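Local coordinates for exopolygalacturonase (Yersinia enterocolitica, PDB 2UVF), which hydrolyses pectic polygalacturonan from the chain end, as a family 28 glycoside hydrolase built on a parallel beta-helix, at residues D381-N387 / D403-A409; Q418-A424 / A446-L452; I438-T444 / G464-S469. All coordinates share one frame; numbering follows the deposited sequence.

In the fold
All three contacts join successive coils of the parallel beta-helix and lie close together, their centres 9 to 12 Å apart. Contact 1 closes before the others open, whereas contacts 2 and 3 alternate along the chain in the order 418-424, 438-444, 446-452 and 464-469. Contacts 1 and 3 run on through one wall, because strand 438-441 pairs with strand 405-408; both touch the same galacturonic acid unit in the sugar-binding pocket. Contact 2 forms another part of the coil surface, and its Met421, Ala424, Ile448 and Ile451 meet Phe407 of contact 1 inside. Phe407 thus packs in the interior between the strand that carries Asn406 and the wall formed by contact 2.

Contact 1 (D381-N387 / D403-A409). With ADA (alpha-D-galactopyranuronic acid), chain C.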
loop_
_atom_site.group_PDB
_atom_site.type_symbol
_atom_site.label_atom_id
_atom_site.label_comp_id
_atom_site.label_asym_id
_atom_site.label_seq_id
_atom_site.Cartn_x
_atom_site.Cartn_y
_atom_site.Cartn_z
ATOM N N ASP A 381 -0.796 8.221 4.500
ATOM C CA ASP A 381 -0.911 7.195 3.454
ATOM C C ASP A 381 -0.881 5.818 4.090
ATOM O O ASP A 381 -0.404 5.676 5.209
ATOM C CB ASP A 381 0.077 7.355 2.263
ATOM C CG ASP A 381 1.441 7.822 2.665
ATOM O OD1 ASP A 381 1.859 7.507 3.823
ATOM O OD2 ASP A 381 2.103 8.486 1.805
ATOM N N GLY A 382 -1.422 4.822 3.391
ATOM C CA GLY A 382 -1.561 3.481 3.965
ATOM C C GLY A 382 -0.220 2.779 4.084
ATOM O O GLY A 382 0.243 2.516 5.184
ATOM N N ILE A 383 0.395 2.466 2.944
ATOM C CA ILE A 383 1.719 1.862 2.932
ATOM C C ILE A 383 2.595 2.599 1.935
ATOM O O ILE A 383 2.227 2.741 0.763
ATOM C CB ILE A 383 1.694 0.332 2.596
ATOM C CG1 ILE A 383 0.744 -0.449 3.535
ATOM C CG2 ILE A 383 3.130 -0.246 2.665
ATOM C CD1 ILE A 383 0.452 -1.897 3.139
ATOM N N GLU A 384 3.741 3.091 2.408
ATOM C CA GLU A 384 4.788 3.591 1.515
ATOM C C GLU A 384 5.813 2.510 1.237
ATOM O O GLU A 384 6.281 1.867 2.170
ATOM C CB GLU A 384 5.511 4.802 2.113
ATOM C CG GLU A 384 4.666 6.016 2.217
ATOM C CD GLU A 384 5.412 7.188 2.764
ATOM O OE1 GLU A 384 6.604 7.053 3.103
ATOM O OE2 GLU A 384 4.804 8.260 2.842
ATOM N N PHE A 385 6.136 2.313 -0.045
ATOM C CA PHE A 385 7.264 1.495 -0.458
ATOM C C PHE A 385 8.332 2.438 -1.050
ATOM O O PHE A 385 8.075 3.167 -2.011
ATOM C CB PHE A 385 6.841 0.399 -1.443
ATOM C CG PHE A 385 5.992 -0.695 -0.833
ATOM C CD1 PHE A 385 6.523 -1.561 0.124
ATOM C CD2 PHE A 385 4.659 -0.872 -1.236
ATOM C CE1 PHE A 385 5.741 -2.577 0.700
ATOM C CE2 PHE A 385 3.871 -1.885 -0.674
ATOM C CZ PHE A 385 4.417 -2.741 0.296
ATOM N N GLY A 386 9.515 2.452 -0.436
ATOM C CA GLY A 386 10.568 3.395 -0.814
ATOM C C GLY A 386 11.906 2.739 -1.090
ATOM O O GLY A 386 12.535 2.181 -0.180
ATOM N N ASN A 387 12.343 2.805 -2.344
ATOM C CA ASN A 387 13.615 2.183 -2.772
ATOM C C ASN A 387 13.723 0.738 -2.295
ATOM O O ASN A 387 14.796 0.278 -1.885
ATOM C CB ASN A 387 14.847 3.017 -2.322
ATOM C CG ASN A 387 14.881 4.390 -2.962
ATOM O OD1 ASN A 387 15.530 4.587 -3.987
ATOM N ND2 ASN A 387 14.141 5.339 -2.387
ATOM N N ASP A 403 -2.504 8.702 0.011
ATOM C CA ASP A 403 -2.430 7.637 -0.996
ATOM C C ASP A 403 -2.609 6.327 -0.248
ATOM O O ASP A 403 -2.183 6.222 0.895
ATOM C CB ASP A 403 -1.070 7.610 -1.712
ATOM C CG ASP A 403 -0.790 8.875 -2.523
ATOM O OD1 ASP A 403 -1.769 9.535 -2.977
ATOM O OD2 ASP A 403 0.414 9.191 -2.745
ATOM N N CYS A 404 -3.239 5.343 -0.883
ATOM C CA CYS A 404 -3.394 4.034 -0.274
ATOM C C CYS A 404 -2.086 3.257 -0.314
ATOM O O CYS A 404 -1.579 2.868 0.725
ATOM C CB CYS A 404 -4.540 3.254 -0.935
ATOM S SG CYS A 404 -6.163 4.104 -0.906
ATOM N N ILE A 405 -1.579 2.983 -1.512
ATOM C CA ILE A 405 -0.260 2.394 -1.674
ATOM C C ILE A 405 0.560 3.369 -2.511
ATOM O O ILE A 405 0.157 3.764 -3.612
ATOM C CB ILE A 405 -0.281 0.966 -2.307
ATOM C CG1 ILE A 405 -1.131 0.011 -1.464
ATOM C CG2 ILE A 405 1.155 0.409 -2.491
ATOM C CD1 ILE A 405 -1.556 -1.243 -2.222
ATOM N N ASN A 406 1.685 3.797 -1.943
ATOM C CA ASN A 406 2.557 4.735 -2.618
ATOM C C ASN A 406 3.910 4.097 -2.893
ATOM O O ASN A 406 4.425 3.353 -2.062
ATOM C CB ASN A 406 2.747 5.980 -1.748
ATOM C CG ASN A 406 3.601 7.023 -2.423
ATOM O OD1 ASN A 406 4.815 7.064 -2.243
ATOM N ND2 ASN A 406 2.976 7.853 -3.224
ATOM N N PHE A 407 4.480 4.390 -4.057
ATOM C CA PHE A 407 5.854 3.941 -4.379
ATOM C C PHE A 407 6.759 5.126 -4.578
ATOM O O PHE A 407 6.427 6.042 -5.307
ATOM C CB PHE A 407 5.883 3.045 -5.612
ATOM C CG PHE A 407 5.076 1.802 -5.454
ATOM C CD1 PHE A 407 5.595 0.710 -4.774
ATOM C CD2 PHE A 407 3.780 1.729 -5.980
ATOM C CE1 PHE A 407 4.837 -0.439 -4.626
ATOM C CE2 PHE A 407 3.024 0.583 -5.833
ATOM C CZ PHE A 407 3.546 -0.504 -5.142
ATOM N N ALA A 408 7.892 5.109 -3.898
ATOM C CA ALA A 408 8.843 6.213 -3.954
ATOM C C ALA A 408 10.235 5.682 -4.331
ATOM O O ALA A 408 10.614 4.587 -3.920
ATOM C CB ALA A 408 8.904 6.907 -2.615
ATOM N N ALA A 409 10.997 6.479 -5.079
ATOM C CA ALA A 409 12.350 6.074 -5.470
ATOM C C ALA A 409 13.425 7.182 -5.366
ATOM O O ALA A 409 14.505 7.071 -5.952
ATOM C CB ALA A 409 12.328 5.451 -6.837
HETATM C C1 ADA C . 6.132 11.913 -0.966
HETATM C C2 ADA C . 6.350 10.421 -1.295
HETATM C C3 ADA C . 6.050 9.613 -0.017
HETATM C C4 ADA C . 6.987 10.073 1.143
HETATM C C5 ADA C . 6.798 11.585 1.394
HETATM C C6 ADA C . 7.662 12.267 2.491
HETATM O O2 ADA C . 5.532 10.003 -2.405
HETATM O O3 ADA C . 6.155 8.214 -0.265
HETATM O O4 ADA C . 8.359 9.782 0.854
HETATM O O5 ADA C . 6.966 12.345 0.158
HETATM O O6B ADA C . 8.233 13.331 2.166
HETATM O O6A ADA C . 7.732 11.741 3.629
#
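Phe385 and Phe407 lie side by side and point the same way from two parallel strands, their ring planes 18° apart but slid so far that the rings barely overlap. CG of each sits beside its own backbone N, which leans both rings in the same sense and brings Phe385 CD2 to 3.4 Å from Phe407 CE1. Ile405 CG2 reaches the edge of the Phe385 ring near its plane, while Ile383 CG2 covers part of one face. Met421 packs against the Phe407 ring and the CB of Phe385.

On the opposite face of the sheet Glu384, Asn406 and Ala408 meet the sugar of chain C. Asn406, with CG anti to its backbone N (chi1 -178°), extends its amide so that OD1 accepts a 2.7 Å hydrogen bond from the sugar O3. Its ND2 makes a weak 2.9 Å bond to Asp403 OD2, which probably helps to fix the amide's rotation. Glu384 comes alongside with an extended chain, its CD 3.3 Å from the same O3, and the Ala408 methyl touches that hydroxyl more loosely. Backbone bonds, such as Phe385 N to Asn406 O at 2.8 Å, hold this alternation of apolar interior and sugar-binding exterior, characteristic of the parallel beta-helix of family 28 hydrolases.

Contact 2 (Q418-A424 / A446-L452); sequences QEPMKGA and AWIEDIL
Met421 O is gripped twice by the neighbouring coil: Glu449 N donates a hydrogen bond of 2.8 Å to it, and the CA-H of Ile448 adds a weaker contact. Above this backbone pair, on the outward side, Lys422 and Glu449 cross at an angle. The lysine's first torsion, 174°, points the chain away from its own N, and it runs out fully extended, so its methylenes rather than its ammonium do the touching: CD lies 3.3 Å from Glu449 OE2, and CE 3.2 Å from Asp450 OD2. The charged NZ stays 4.5 Å from Asp450 OD2, beyond a salt bridge. Each carboxylate has a firmer partner through its other oxygen, Glu449 OE1 in a salt bridge with Arg478 NE and Asp450 OD1 in a hydrogen bond with Asn479 ND2. Pro420 CG, just before the strand begins, lies 3.5 Å from the same Glu449 OE2.

Gly423 and Asp450, both with positive phi, occupy equivalent places in successive coils, consistent with a corner of the parallel beta-helix. Here the consecutive N-H groups of Gly423 and Ala424 both donate across, the second reaching Asp450 O at 3.0 Å. On the inward side, Met421 CB rests against Ile448 CG1 before this point and the Ala424 methyl meets Ile451 CD1 at 3.6 Å after it; the Phe407 side chain touches all four residues from inside the coil.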
loop_
_atom_site.group_PDB
_atom_site.type_symbol
_atom_site.label_atom_id
_atom_site.label_comp_id
_atom_site.label_asym_id
_atom_site.label_seq_id
_atom_site.Cartn_x
_atom_site.Cartn_y
_atom_site.Cartn_z
ATOM N N GLN A 418 20.900 4.920 -4.437
ATOM C CA GLN A 418 19.945 3.969 -3.858
ATOM C C GLN A 418 19.328 3.096 -4.962
ATOM O O GLN A 418 19.261 3.494 -6.128
ATOM C CB GLN A 418 18.831 4.721 -3.092
ATOM C CG GLN A 418 19.117 6.226 -2.822
ATOM C CD GLN A 418 17.864 7.025 -2.491
ATOM O OE1 GLN A 418 17.217 6.778 -1.463
ATOM N NE2 GLN A 418 17.523 7.994 -3.346
ATOM N N GLU A 419 18.904 1.900 -4.567
ATOM C CA GLU A 419 18.182 0.942 -5.414
ATOM C C GLU A 419 16.967 1.533 -6.114
ATOM O O GLU A 419 16.299 2.405 -5.570
ATOM C CB GLU A 419 17.600 -0.119 -4.512
ATOM C CG GLU A 419 18.372 -1.378 -4.302
ATOM C CD GLU A 419 17.673 -2.214 -3.259
ATOM O OE1 GLU A 419 18.125 -3.340 -2.997
ATOM O OE2 GLU A 419 16.661 -1.719 -2.690
ATOM N N PRO A 420 16.627 1.016 -7.307
ATOM C CA PRO A 420 15.310 1.396 -7.787
ATOM C C PRO A 420 14.216 0.717 -6.927
ATOM O O PRO A 420 14.482 -0.322 -6.294
ATOM C CB PRO A 420 15.311 0.893 -9.229
ATOM C CG PRO A 420 16.257 -0.230 -9.236
ATOM C CD PRO A 420 17.325 0.123 -8.252
ATOM N N MET A 421 13.035 1.351 -6.852
ATOM C CA MET A 421 11.833 0.716 -6.305
ATOM C C MET A 421 11.375 -0.334 -7.341
ATOM O O MET A 421 10.737 0.013 -8.341
ATOM C CB MET A 421 10.769 1.798 -6.023
ATOM C CG MET A 421 9.418 1.343 -5.445
ATOM S SD MET A 421 9.469 0.430 -3.901
ATOM C CE MET A 421 9.093 -1.234 -4.487
ATOM N N LYS A 422 11.724 -1.606 -7.110
ATOM C CA LYS A 422 11.578 -2.655 -8.134
ATOM C C LYS A 422 10.852 -3.914 -7.642
ATOM O O LYS A 422 11.319 -4.589 -6.732
ATOM C CB LYS A 422 12.969 -3.021 -8.720
ATOM C CG LYS A 422 12.982 -4.195 -9.702
ATOM C CD LYS A 422 14.375 -4.503 -10.297
ATOM C CE LYS A 422 14.293 -5.840 -11.075
ATOM N NZ LYS A 422 15.612 -6.468 -11.499
ATOM N N GLY A 423 9.715 -4.234 -8.249
ATOM C CA GLY A 423 8.980 -5.465 -7.904
ATOM C C GLY A 423 7.866 -5.335 -6.873
ATOM O O GLY A 423 8.083 -5.542 -5.670
ATOM N N ALA A 424 6.658 -5.012 -7.339
ATOM C CA ALA A 424 5.491 -4.906 -6.438
ATOM C C ALA A 424 4.303 -5.732 -6.952
ATOM O O ALA A 424 3.988 -5.712 -8.121
ATOM C CB ALA A 424 5.093 -3.468 -6.282
ATOM N N ALA A 446 15.199 7.105 -8.475
ATOM C CA ALA A 446 15.946 5.895 -8.852
ATOM C C ALA A 446 15.167 4.928 -9.762
ATOM O O ALA A 446 15.654 3.835 -10.074
ATOM C CB ALA A 446 16.471 5.159 -7.608
ATOM N N TRP A 447 13.980 5.344 -10.205
ATOM C CA TRP A 447 13.055 4.511 -10.996
ATOM C C TRP A 447 12.087 3.690 -10.134
ATOM O O TRP A 447 12.477 3.072 -9.150
ATOM C CB TRP A 447 13.786 3.608 -12.018
ATOM C CG TRP A 447 14.303 4.363 -13.228
ATOM C CD1 TRP A 447 15.597 4.746 -13.467
ATOM C CD2 TRP A 447 13.535 4.840 -14.353
ATOM N NE1 TRP A 447 15.682 5.424 -14.665
ATOM C CE2 TRP A 447 14.435 5.495 -15.229
ATOM C CE3 TRP A 447 12.179 4.778 -14.701
ATOM C CZ2 TRP A 447 14.022 6.084 -16.433
ATOM C CZ3 TRP A 447 11.768 5.358 -15.899
ATOM C CH2 TRP A 447 12.688 6.002 -16.751
ATOM N N ILE A 448 10.817 3.727 -10.519
ATOM C CA ILE A 448 9.801 2.821 -9.986
ATOM C C ILE A 448 9.433 1.852 -11.100
ATOM O O ILE A 448 9.122 2.270 -12.218
ATOM C CB ILE A 448 8.537 3.588 -9.475
ATOM C CG1 ILE A 448 8.909 4.501 -8.294
ATOM C CG2 ILE A 448 7.411 2.594 -9.098
ATOM C CD1 ILE A 448 8.056 5.735 -8.143
ATOM N N GLU A 449 9.475 0.556 -10.817
ATOM C CA GLU A 449 9.366 -0.399 -11.907
ATOM C C GLU A 449 8.896 -1.790 -11.483
ATOM O O GLU A 449 9.042 -2.183 -10.326
ATOM C CB GLU A 449 10.721 -0.505 -12.618
ATOM C CG GLU A 449 11.808 -1.147 -11.759
ATOM C CD GLU A 449 13.221 -0.916 -12.286
ATOM O OE1 GLU A 449 13.407 -0.116 -13.238
ATOM O OE2 GLU A 449 14.138 -1.542 -11.726
ATOM N N ASP A 450 8.362 -2.523 -12.463
ATOM C CA ASP A 450 7.914 -3.902 -12.292
ATOM C C ASP A 450 6.799 -3.980 -11.257
ATOM O O ASP A 450 6.900 -4.743 -10.303
ATOM C CB ASP A 450 9.064 -4.850 -11.888
ATOM C CG ASP A 450 10.309 -4.746 -12.796
ATOM O OD1 ASP A 450 10.249 -4.187 -13.926
ATOM O OD2 ASP A 450 11.370 -5.272 -12.354
ATOM N N ILE A 451 5.745 -3.198 -11.481
ATOM C CA ILE A 451 4.598 -3.068 -10.577
ATOM C C ILE A 451 3.377 -3.745 -11.213
ATOM O O ILE A 451 2.975 -3.385 -12.320
ATOM C CB ILE A 451 4.243 -1.550 -10.304
ATOM C CG1 ILE A 451 5.477 -0.681 -9.941
ATOM C CG2 ILE A 451 3.135 -1.400 -9.275
ATOM C CD1 ILE A 451 6.283 -1.106 -8.674
ATOM N N LEU A 452 2.784 -4.712 -10.505
ATOM C CA LEU A 452 1.542 -5.380 -10.966
ATOM C C LEU A 452 0.363 -5.295 -9.972
ATOM O O LEU A 452 0.389 -5.904 -8.903
ATOM C CB LEU A 452 1.811 -6.847 -11.408
ATOM C CG LEU A 452 0.599 -7.703 -11.834
ATOM C CD1 LEU A 452 -0.149 -7.101 -13.023
ATOM C CD2 LEU A 452 0.977 -9.145 -12.123
#

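Contact 3 (I438-T444 / G464-S469). With ADA (alpha-D-galactopyranuronic acid), chain C; ADA (alpha-D-galactopyranuronic acid), chain B.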
loop_
_atom_site.group_PDB
_atom_site.type_symbol
_atom_site.label_atom_id
_atom_site.label_comp_id
_atom_site.label_asym_id
_atom_site.label_seq_id
_atom_site.Cartn_x
_atom_site.Cartn_y
_atom_site.Cartn_z
ATOM N N ILE A 438 -3.252 3.000 -6.382
ATOM C CA ILE A 438 -1.885 2.672 -6.764
ATOM C C ILE A 438 -1.221 3.947 -7.245
ATOM O O ILE A 438 -1.640 4.526 -8.242
ATOM C CB ILE A 438 -1.843 1.548 -7.843
ATOM C CG1 ILE A 438 -2.663 0.320 -7.384
ATOM C CG2 ILE A 438 -0.383 1.204 -8.264
ATOM C CD1 ILE A 438 -2.117 -0.391 -6.147
ATOM N N VAL A 439 -0.213 4.390 -6.494
ATOM C CA VAL A 439 0.432 5.669 -6.731
ATOM C C VAL A 439 1.929 5.493 -6.951
ATOM O O VAL A 439 2.621 4.990 -6.073
ATOM C CB VAL A 439 0.187 6.662 -5.568
ATOM C CG1 VAL A 439 0.757 8.047 -5.932
ATOM C CG2 VAL A 439 -1.298 6.741 -5.264
ATOM N N THR A 440 2.404 5.886 -8.138
ATOM C CA THR A 440 3.833 5.896 -8.486
ATOM C C THR A 440 4.300 7.315 -8.896
ATOM O O THR A 440 3.964 7.754 -9.975
ATOM C CB THR A 440 4.128 4.976 -9.727
ATOM O OG1 THR A 440 3.570 5.576 -10.897
ATOM C CG2 THR A 440 3.547 3.584 -9.602
ATOM N N GLY A 441 4.981 8.103 -8.072
ATOM C CA GLY A 441 4.818 8.208 -6.638
ATOM C C GLY A 441 5.038 9.692 -6.392
ATOM O O GLY A 441 4.715 10.200 -5.338
ATOM N N SER A 442 5.553 10.360 -7.432
ATOM C CA SER A 442 6.137 11.743 -7.451
ATOM C C SER A 442 7.637 11.714 -7.190
ATOM O O SER A 442 8.401 12.265 -7.974
ATOM C CB SER A 442 5.438 12.768 -6.562
ATOM O OG SER A 442 6.356 13.774 -6.148
ATOM N N HIS A 443 8.041 11.055 -6.106
ATOM C CA HIS A 443 9.453 10.689 -5.887
ATOM C C HIS A 443 9.820 9.527 -6.822
ATOM O O HIS A 443 9.695 8.369 -6.445
ATOM C CB HIS A 443 9.720 10.301 -4.413
ATOM C CG HIS A 443 9.603 11.439 -3.438
ATOM N ND1 HIS A 443 9.911 11.284 -2.092
ATOM C CD2 HIS A 443 9.240 12.749 -3.610
ATOM C CE1 HIS A 443 9.730 12.444 -1.476
ATOM N NE2 HIS A 443 9.325 13.351 -2.375
ATOM N N THR A 444 10.249 9.842 -8.045
ATOM C CA THR A 444 10.554 8.806 -9.055
ATOM C C THR A 444 12.047 8.664 -9.422
ATOM O O THR A 444 12.400 7.937 -10.370
ATOM C CB THR A 444 9.720 8.997 -10.337
ATOM O OG1 THR A 444 9.921 10.319 -10.837
ATOM C CG2 THR A 444 8.233 8.786 -10.059
ATOM N N GLY A 464 -7.742 5.469 -9.452
ATOM C CA GLY A 464 -7.227 4.095 -9.530
ATOM C C GLY A 464 -5.704 4.039 -9.642
ATOM O O GLY A 464 -5.016 3.538 -8.765
ATOM N N LEU A 465 -5.178 4.557 -10.737
ATOM C CA LEU A 465 -3.760 4.526 -10.987
ATOM C C LEU A 465 -3.294 5.959 -11.139
ATOM O O LEU A 465 -3.778 6.690 -12.011
ATOM C CB LEU A 465 -3.441 3.680 -12.227
ATOM C CG LEU A 465 -1.988 3.593 -12.690
ATOM C CD1 LEU A 465 -1.061 3.112 -11.590
ATOM C CD2 LEU A 465 -1.882 2.678 -13.922
ATOM N N ARG A 466 -2.378 6.377 -10.266
ATOM C CA ARG A 466 -1.865 7.749 -10.248
ATOM C C ARG A 466 -0.341 7.751 -10.393
ATOM O O ARG A 466 0.367 7.211 -9.557
ATOM C CB ARG A 466 -2.307 8.484 -8.962
ATOM C CG ARG A 466 -1.678 9.886 -8.711
ATOM C CD ARG A 466 -2.051 10.939 -9.766
ATOM N NE ARG A 466 -2.168 12.284 -9.189
ATOM C CZ ARG A 466 -1.859 13.421 -9.817
ATOM N NH1 ARG A 466 -1.374 13.398 -11.054
ATOM N NH2 ARG A 466 -2.010 14.587 -9.196
ATOM N N ALA A 467 0.137 8.349 -11.478
ATOM C CA ALA A 467 1.567 8.413 -11.806
ATOM C C ALA A 467 1.936 9.872 -11.927
ATOM O O ALA A 467 1.492 10.570 -12.849
ATOM C CB ALA A 467 1.919 7.627 -13.106
ATOM N N LYS A 468 2.723 10.332 -10.962
ATOM C CA LYS A 468 3.087 11.747 -10.827
ATOM C C LYS A 468 4.596 11.909 -10.749
ATOM O O LYS A 468 5.272 11.113 -10.110
ATOM C CB LYS A 468 2.407 12.378 -9.592
ATOM C CG LYS A 468 1.880 11.354 -8.577
ATOM C CD LYS A 468 2.189 11.710 -7.123
ATOM C CE LYS A 468 1.040 12.371 -6.394
ATOM N NZ LYS A 468 1.144 12.100 -4.913
ATOM N N SER A 469 5.120 12.931 -11.424
ATOM C CA SER A 469 6.530 13.317 -11.272
ATOM C C SER A 469 6.706 14.772 -11.669
ATOM O O SER A 469 5.717 15.449 -11.974
ATOM C CB SER A 469 7.447 12.428 -12.112
ATOM O OG SER A 469 8.796 12.567 -11.714
HETATM C C1 ADA C . 6.132 11.913 -0.966
HETATM C C2 ADA C . 6.350 10.421 -1.295
HETATM C C3 ADA C . 6.050 9.613 -0.017
HETATM C C4 ADA C . 6.987 10.073 1.143
HETATM C C5 ADA C . 6.798 11.585 1.394
HETATM C C6 ADA C . 7.662 12.267 2.491
HETATM O O2 ADA C . 5.532 10.003 -2.405
HETATM O O3 ADA C . 6.155 8.214 -0.265
HETATM O O4 ADA C . 8.359 9.782 0.854
HETATM O O5 ADA C . 6.966 12.345 0.158
HETATM O O6B ADA C . 8.233 13.331 2.166
HETATM O O6A ADA C . 7.732 11.741 3.629
HETATM C C1 ADA B . 1.361 12.773 -0.519
HETATM C C2 ADA B . 2.321 12.278 0.583
HETATM C C3 ADA B . 3.341 13.413 0.826
HETATM C C4 ADA B . 4.272 13.409 -0.398
HETATM C C5 ADA B . 3.394 13.774 -1.609
HETATM C C6 ADA B . 4.210 13.732 -2.922
HETATM O O1 ADA B . 0.720 14.043 -0.203
HETATM O O2 ADA B . 1.653 11.875 1.757
HETATM O O3 ADA B . 4.034 13.307 2.095
HETATM O O4 ADA B . 4.737 12.052 -0.603
HETATM O O5 ADA B . 2.188 12.899 -1.717
HETATM O O6B ADA B . 4.339 12.623 -3.500
HETATM O O6A ADA B . 4.698 14.811 -3.345
#
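Strands 438-441 and 466-469 run parallel, 4.7 Å apart at a 15° angle, and regular backbone bonds bind them until the cis peptide before Gly441 breaks the pattern. They are neighbouring rungs of the right-handed parallel beta-helix, and the stretch from Gly441 to His443, together with Lys468, lines the digalacturonate site. Inside the helix, Ile438 CG2 meets Leu465 CD1 at 3.9 Å. Thr440 OG1 is pressed against the Ala467 methyl at 3.4 Å; this hydroxyl is buried and has no polar partner, with Phe522 also packing on both residues.

Outward, Val439 CG1 lies against the aliphatic parts of Arg466 and Lys468. Lys468 is strongly bent, with an unusual first torsion of 17°, and this carries its CD back over the other strand to 3.4 Å from Gly441 O. There it also crowds Ser442, CD to CB 3.5 Å, tighter than usual carbon packing. The bend leaves NZ 3.5 Å from O5 of the chain B sugar and near its carboxylate; Asp403 is a distant, weak ion partner of the same ammonium.

His443, turned away from strand 466-469, lays one face of its imidazole against the chain C sugar, whose C1 stands 3.7 Å above the ring plane, toward the rim. A hydrogen bond between ND1 and Tyr233 OH probably fixes the ring's rotation. Where the chain curls back, Thr444 OG1, which also bonds Gly474 O, and Ser469 OG share a 2.7 Å hydrogen bond.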